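Local atomic coordinates of BCL2-like 10 (PDB entry 6FBX), a protein that acts as a pro-survival member of the Bcl-2 family in zebrafish, regulating apoptosis and binding the BH3 segment of Bad. Residues L42-E45 with M46-Q49; K85-W88 with G89-V92. All coordinates share one frame; numbering follows the deposited sequence.

Contact 1 of 2, residues L42-E45 with M46-Q49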
ATOM      1  N   LEU A  42      -8.286   4.301   7.301  1.00 23.46           N
ATOM      2  CA  LEU A  42      -8.796   4.128   5.945  1.00 22.24           C
ATOM      3  C   LEU A  42      -8.430   2.767   5.372  1.00 23.14           C
ATOM      4  O   LEU A  42      -9.272   2.105   4.754  1.00 24.34           O
ATOM      5  CB  LEU A  42      -8.261   5.245   5.048  1.00 21.84           C
ATOM      6  CG  LEU A  42      -8.854   6.619   5.361  1.00 24.35           C
ATOM      7  CD1 LEU A  42      -8.030   7.729   4.718  1.00 25.17           C
ATOM      8  CD2 LEU A  42     -10.293   6.686   4.886  1.00 28.27           C
ATOM      9  N   ALA A  43      -7.181   2.335   5.557  1.00 21.84           N
ATOM     10  CA  ALA A  43      -6.764   1.047   5.014  1.00 20.48           C
ATOM     11  C   ALA A  43      -7.472  -0.109   5.705  1.00 22.15           C
ATOM     12  O   ALA A  43      -7.765  -1.124   5.061  1.00 22.68           O
ATOM     13  CB  ALA A  43      -5.248   0.894   5.127  1.00 20.37           C
ATOM     14  N   LYS A  44      -7.764   0.020   7.005  1.00 22.80           N
ATOM     15  CA  LYS A  44      -8.531  -1.020   7.683  1.00 24.96           C
ATOM     16  C   LYS A  44      -9.999  -0.973   7.290  1.00 25.02           C
ATOM     17  O   LYS A  44     -10.662  -2.016   7.248  1.00 27.94           O
ATOM     18  CB  LYS A  44      -8.384  -0.889   9.197  1.00 27.35           C
ATOM     19  CG  LYS A  44      -7.087  -1.446   9.741  1.00 30.12           C
ATOM     20  CD  LYS A  44      -7.030  -2.957   9.576  1.00 35.31           C
ATOM     21  CE  LYS A  44      -5.729  -3.527  10.093  1.00 41.00           C
ATOM     22  NZ  LYS A  44      -5.649  -4.988   9.841  1.00 45.54           N
ATOM     23  N   GLU A  45     -10.524   0.221   7.011  1.00 25.57           N
ATOM     24  CA  GLU A  45     -11.871   0.322   6.466  1.00 28.61           C
ATOM     25  C   GLU A  45     -11.970  -0.429   5.144  1.00 26.66           C
ATOM     26  O   GLU A  45     -12.899  -1.217   4.932  1.00 27.06           O
ATOM     27  CB  GLU A  45     -12.258   1.791   6.291  1.00 37.03           C
ATOM     28  CG  GLU A  45     -13.677   2.001   5.796  1.00 52.82           C
ATOM     29  CD  GLU A  45     -14.016   3.466   5.600  1.00 70.01           C
ATOM     30  OE1 GLU A  45     -13.121   4.314   5.799  1.00 76.05           O
ATOM     31  OE2 GLU A  45     -15.175   3.768   5.248  1.00 78.38           O
ATOM     32  N   MET A  46     -11.008  -0.213   4.244  1.00 24.81           N
ATOM     33  CA  MET A  46     -11.054  -0.913   2.965  1.00 24.84           C
ATOM     34  C   MET A  46     -10.909  -2.416   3.161  1.00 24.50           C
ATOM     35  O   MET A  46     -11.579  -3.201   2.480  1.00 25.10           O
ATOM     36  CB  MET A  46      -9.976  -0.393   2.017  1.00 25.99           C
ATOM     37  CG  MET A  46     -10.215  -0.849   0.577  1.00 32.82           C
ATOM     38  SD  MET A  46      -8.908  -0.397  -0.566  1.00 41.31           S
ATOM     39  CE  MET A  46      -9.250   1.337  -0.836  1.00 41.23           C
ATOM     40  N   GLU A  47     -10.058  -2.844   4.099  1.00 22.55           N
ATOM     41  CA  GLU A  47      -9.940  -4.277   4.357  1.00 23.26           C
ATOM     42  C   GLU A  47     -11.258  -4.844   4.863  1.00 25.05           C
ATOM     43  O   GLU A  47     -11.724  -5.885   4.386  1.00 25.83           O
ATOM     44  CB  GLU A  47      -8.833  -4.579   5.366  1.00 25.19           C
ATOM     45  CG  GLU A  47      -8.545  -6.078   5.431  1.00 30.33           C
ATOM     46  CD  GLU A  47      -7.526  -6.466   6.479  1.00 38.09           C
ATOM     47  OE1 GLU A  47      -6.793  -5.584   6.970  1.00 41.04           O
ATOM     48  OE2 GLU A  47      -7.455  -7.672   6.802  1.00 42.20           O
ATOM     49  N   GLN A  48     -11.869  -4.176   5.846  1.00 27.56           N
ATOM     50  CA  GLN A  48     -13.127  -4.659   6.403  1.00 33.93           C
ATOM     51  C   GLN A  48     -14.205  -4.761   5.334  1.00 30.65           C
ATOM     52  O   GLN A  48     -15.075  -5.638   5.409  1.00 33.89           O
ATOM     53  CB  GLN A  48     -13.589  -3.737   7.533  1.00 53.14           C
ATOM     54  CG  GLN A  48     -14.924  -4.128   8.151  1.00 82.68           C
ATOM     55  CD  GLN A  48     -15.364  -3.168   9.237  1.00118.05           C
ATOM     56  OE1 GLN A  48     -14.685  -3.006  10.252  1.00132.65           O
ATOM     57  NE2 GLN A  48     -16.502  -2.519   9.025  1.00133.82           N
ATOM     58  N   GLN A  49     -14.169  -3.877   4.339  1.00 27.85           N
ATOM     59  CA  GLN A  49     -15.160  -3.893   3.274  1.00 29.85           C
ATOM     60  C   GLN A  49     -14.916  -4.996   2.252  1.00 26.86           C
ATOM     61  O   GLN A  49     -15.847  -5.358   1.527  1.00 27.18           O
ATOM     62  CB  GLN A  49     -15.186  -2.529   2.577  1.00 35.08           C
ATOM     63  CG  GLN A  49     -15.757  -1.426   3.459  1.00 43.78           C
ATOM     64  CD  GLN A  49     -15.735  -0.061   2.800  1.00 52.12           C
ATOM     65  OE1 GLN A  49     -15.411   0.069   1.619  1.00 54.63           O
ATOM     66  NE2 GLN A  49     -16.078   0.968   3.567  1.00 57.16           N
TER
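Lys44 reaches Glu47 with one bend: CG stands beside the backbone N, and chi2 of -67° then turns the chain toward the next helical turn, after which it runs straight to NZ. Glu47 comes from a different first torsion, CG trans to its backbone N, with the chain stretched out, and the two side chains end up side by side, pointing the same way. This is an i to i+3 salt bridge on helix 34-49 of the Bcl-2 fold. Lys44 NZ lies 3.1 Å from Glu47 OE1, arriving on the syn side of the carboxylate but 27° out of its plane. The aliphatic part of the lysine takes part too, with CD 3.7 Å from the same OE1. The other carboxylate oxygen, OE2, has a long, weak ion pair with Arg51, while Tyr20 and Phe23 of helix 2-24 pack against the lysine.

Glu45 and Gln49, one full turn apart, also run alongside each other. Their end groups are turned at right angles, so the amide does not lie flat against the carboxylate; Gln49 NE2 sits 3.4 Å from Glu45 CG. Closer to the backbone, Gln49 CG is 3.2 Å from Glu45 O, the carbonyl that accepts Gln49 N.

Met46 leaves the helix in another direction, toward Val92 and Ser93 of helix 88-107. Leu42, Glu45, Met46 and Gln49 pack on the bound Bad BH3 peptide, so this face of helix 34-49 forms part of the BH3-binding groove. Four successive i+4 backbone bonds hold the turn beneath these side chains. The shortest runs from Gln48 N to Lys44 O, 2.8 Å with an N-H...O angle of 166°, and Gln48 CB rests 3.4 Å from that same carbonyl oxygen.

Contact 2 of 2, residues K85-W88 with G89-V92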
ATOM      1  N   LYS A  85      -4.011   6.534 -14.548  1.00 66.86           N
ATOM      2  CA  LYS A  85      -4.685   7.334 -13.539  1.00 63.23           C
ATOM      3  C   LYS A  85      -4.170   6.988 -12.147  1.00 52.94           C
ATOM      4  O   LYS A  85      -3.754   5.860 -11.872  1.00 50.54           O
ATOM      5  CB  LYS A  85      -6.199   7.128 -13.602  1.00 71.51           C
ATOM      6  CG  LYS A  85      -6.796   7.436 -14.969  1.00 82.91           C
ATOM      7  CD  LYS A  85      -8.268   7.062 -15.046  1.00 92.27           C
ATOM      8  CE  LYS A  85      -8.776   7.117 -16.480  1.00100.32           C
ATOM      9  NZ  LYS A  85     -10.159   6.582 -16.615  1.00104.01           N
ATOM     10  N   MET A  86      -4.207   7.985 -11.270  1.00 48.79           N
ATOM     11  CA  MET A  86      -3.705   7.865  -9.911  1.00 42.82           C
ATOM     12  C   MET A  86      -4.648   8.617  -8.987  1.00 35.86           C
ATOM     13  O   MET A  86      -5.083   9.725  -9.310  1.00 35.04           O
ATOM     14  CB  MET A  86      -2.287   8.437  -9.805  1.00 46.64           C
ATOM     15  CG  MET A  86      -1.608   8.224  -8.471  1.00 50.70           C
ATOM     16  SD  MET A  86      -1.068   6.525  -8.236  1.00 55.36           S
ATOM     17  CE  MET A  86       0.145   6.765  -6.943  1.00 56.69           C
ATOM     18  N   ASN A  87      -4.976   8.013  -7.848  1.00 30.07           N
ATOM     19  CA  ASN A  87      -5.810   8.686  -6.859  1.00 28.53           C
ATOM     20  C   ASN A  87      -5.537   8.076  -5.491  1.00 25.58           C
ATOM     21  O   ASN A  87      -4.883   7.037  -5.367  1.00 23.16           O
ATOM     22  CB  ASN A  87      -7.298   8.614  -7.234  1.00 29.14           C
ATOM     23  CG  ASN A  87      -7.834   7.196  -7.267  1.00 28.81           C
ATOM     24  OD1 ASN A  87      -7.648   6.425  -6.331  1.00 26.06           O
ATOM     25  ND2 ASN A  87      -8.513   6.850  -8.353  1.00 32.02           N
ATOM     26  N   TRP A  88      -6.034   8.751  -4.452  1.00 24.21           N
ATOM     27  CA  TRP A  88      -5.735   8.314  -3.090  1.00 20.75           C
ATOM     28  C   TRP A  88      -6.375   6.967  -2.772  1.00 21.47           C
ATOM     29  O   TRP A  88      -5.828   6.200  -1.972  1.00 22.28           O
ATOM     30  CB  TRP A  88      -6.195   9.367  -2.081  1.00 21.82           C
ATOM     31  CG  TRP A  88      -5.325  10.587  -2.022  1.00 22.39           C
ATOM     32  CD1 TRP A  88      -5.715  11.885  -2.218  1.00 23.63           C
ATOM     33  CD2 TRP A  88      -3.921  10.631  -1.737  1.00 22.31           C
ATOM     34  NE1 TRP A  88      -4.639  12.731  -2.073  1.00 22.68           N
ATOM     35  CE2 TRP A  88      -3.527  11.987  -1.778  1.00 22.47           C
ATOM     36  CE3 TRP A  88      -2.958   9.657  -1.452  1.00 21.65           C
ATOM     37  CZ2 TRP A  88      -2.209  12.389  -1.548  1.00 24.17           C
ATOM     38  CZ3 TRP A  88      -1.650  10.060  -1.220  1.00 23.06           C
ATOM     39  CH2 TRP A  88      -1.289  11.412  -1.274  1.00 23.10           C
ATOM     40  N   GLY A  89      -7.524   6.664  -3.378  1.00 24.58           N
ATOM     41  CA  GLY A  89      -8.153   5.375  -3.140  1.00 23.77           C
ATOM     42  C   GLY A  89      -7.278   4.214  -3.573  1.00 24.00           C
ATOM     43  O   GLY A  89      -7.207   3.187  -2.893  1.00 23.48           O
ATOM     44  N   ARG A  90      -6.592   4.361  -4.706  1.00 22.59           N
ATOM     45  CA  ARG A  90      -5.688   3.307  -5.155  1.00 24.05           C
ATOM     46  C   ARG A  90      -4.480   3.195  -4.236  1.00 22.69           C
ATOM     47  O   ARG A  90      -3.977   2.090  -3.988  1.00 20.96           O
ATOM     48  CB  ARG A  90      -5.260   3.576  -6.597  1.00 26.05           C
ATOM     49  CG  ARG A  90      -6.409   3.451  -7.577  1.00 29.87           C
ATOM     50  CD  ARG A  90      -6.004   3.802  -8.987  1.00 33.80           C
ATOM     51  NE  ARG A  90      -7.108   3.602  -9.921  1.00 39.38           N
ATOM     52  CZ  ARG A  90      -7.009   3.741 -11.240  1.00 43.66           C
ATOM     53  NH1 ARG A  90      -8.072   3.535 -12.006  1.00 46.06           N
ATOM     54  NH2 ARG A  90      -5.851   4.082 -11.794  1.00 46.37           N
ATOM     55  N   VAL A  91      -4.007   4.327  -3.712  1.00 19.71           N
ATOM     56  CA  VAL A  91      -2.932   4.309  -2.724  1.00 19.79           C
ATOM     57  C   VAL A  91      -3.362   3.531  -1.486  1.00 20.87           C
ATOM     58  O   VAL A  91      -2.608   2.711  -0.952  1.00 19.76           O
ATOM     59  CB  VAL A  91      -2.509   5.747  -2.370  1.00 20.99           C
ATOM     60  CG1 VAL A  91      -1.540   5.756  -1.188  1.00 20.83           C
ATOM     61  CG2 VAL A  91      -1.881   6.423  -3.580  1.00 24.17           C
ATOM     62  N   VAL A  92      -4.574   3.792  -0.996  1.00 18.51           N
ATOM     63  CA  VAL A  92      -5.060   3.074   0.178  1.00 18.51           C
ATOM     64  C   VAL A  92      -5.066   1.573  -0.083  1.00 17.90           C
ATOM     65  O   VAL A  92      -4.649   0.781   0.768  1.00 21.39           O
ATOM     66  CB  VAL A  92      -6.453   3.588   0.584  1.00 20.50           C
ATOM     67  CG1 VAL A  92      -7.071   2.692   1.658  1.00 22.52           C
ATOM     68  CG2 VAL A  92      -6.362   5.019   1.096  1.00 21.79           C
TER
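Asn87 reaches forward to Arg90 as the N-cap of helix 88-107, within the NWGR signature of the Bcl-2 BH1 region. Its CB carries CG into the position between backbone N and carbonyl carbon (chi1 63°), which swings the amide over the first turn. CG then lies 3.9 Å from Gly89 N, and beyond it the amide divides. OD1 accepts from Arg90 N at 2.8 Å, nearly in line with its own C=O bond, while ND2 turns toward the arginine chain, 3.9 Å from Arg90 NE. The two side chains cross at about a right angle, the amide and guanidinium planes 57° apart. With an alanine in place of Asn87, the N-H of Arg90 would probably lose its short side-chain acceptor and fall back on a weak bond to the backbone carbonyl, leaving the first turn less firmly capped.

Arg90 runs extended from CG to NE, back along the incoming loop. Its NH2 comes to 2.8 Å from Lys85 O, which sits at the guanidinium edge near its plane, and the same nitrogen forms a salt bridge with Asp83. This helix start borders the bound BH3 peptide, which packs on Asn87 and Arg90.

On the apolar side, Val91 CG2 is 3.9 Å from Met86 CE and 4.0 Å from Trp88 CE3. The indole continues into an aromatic cluster where Trp133 and Phe143 each meet it edge-to-face. The backbone takes over from the cap with Val91 N bonded to Asn87 O, then Val92 N to Trp88 O; Val92 CG2 also approaches that last oxygen, to 3.3 Å.

Contact 1 is partly buried on helix 34-49, with its ion pair beside helix 2-24; contact 2 is the more buried, where a loop turns into helix 88-107. Both rest on local helical backbone bonding, but the first lies well along a formed helix and combines a salt bridge with apolar side chains such as Met46, whereas the second starts a helix with an amide cap and adds apolar and aromatic packing. They meet directly: Met46 CE of contact 1 lies 3.6 Å from Val92 CG1 of contact 2, and Ala43 CA is 3.7 Å from that same methyl. The centres of the two contacts are about 14 Å apart, and both touch the bound peptide, so they line one groove.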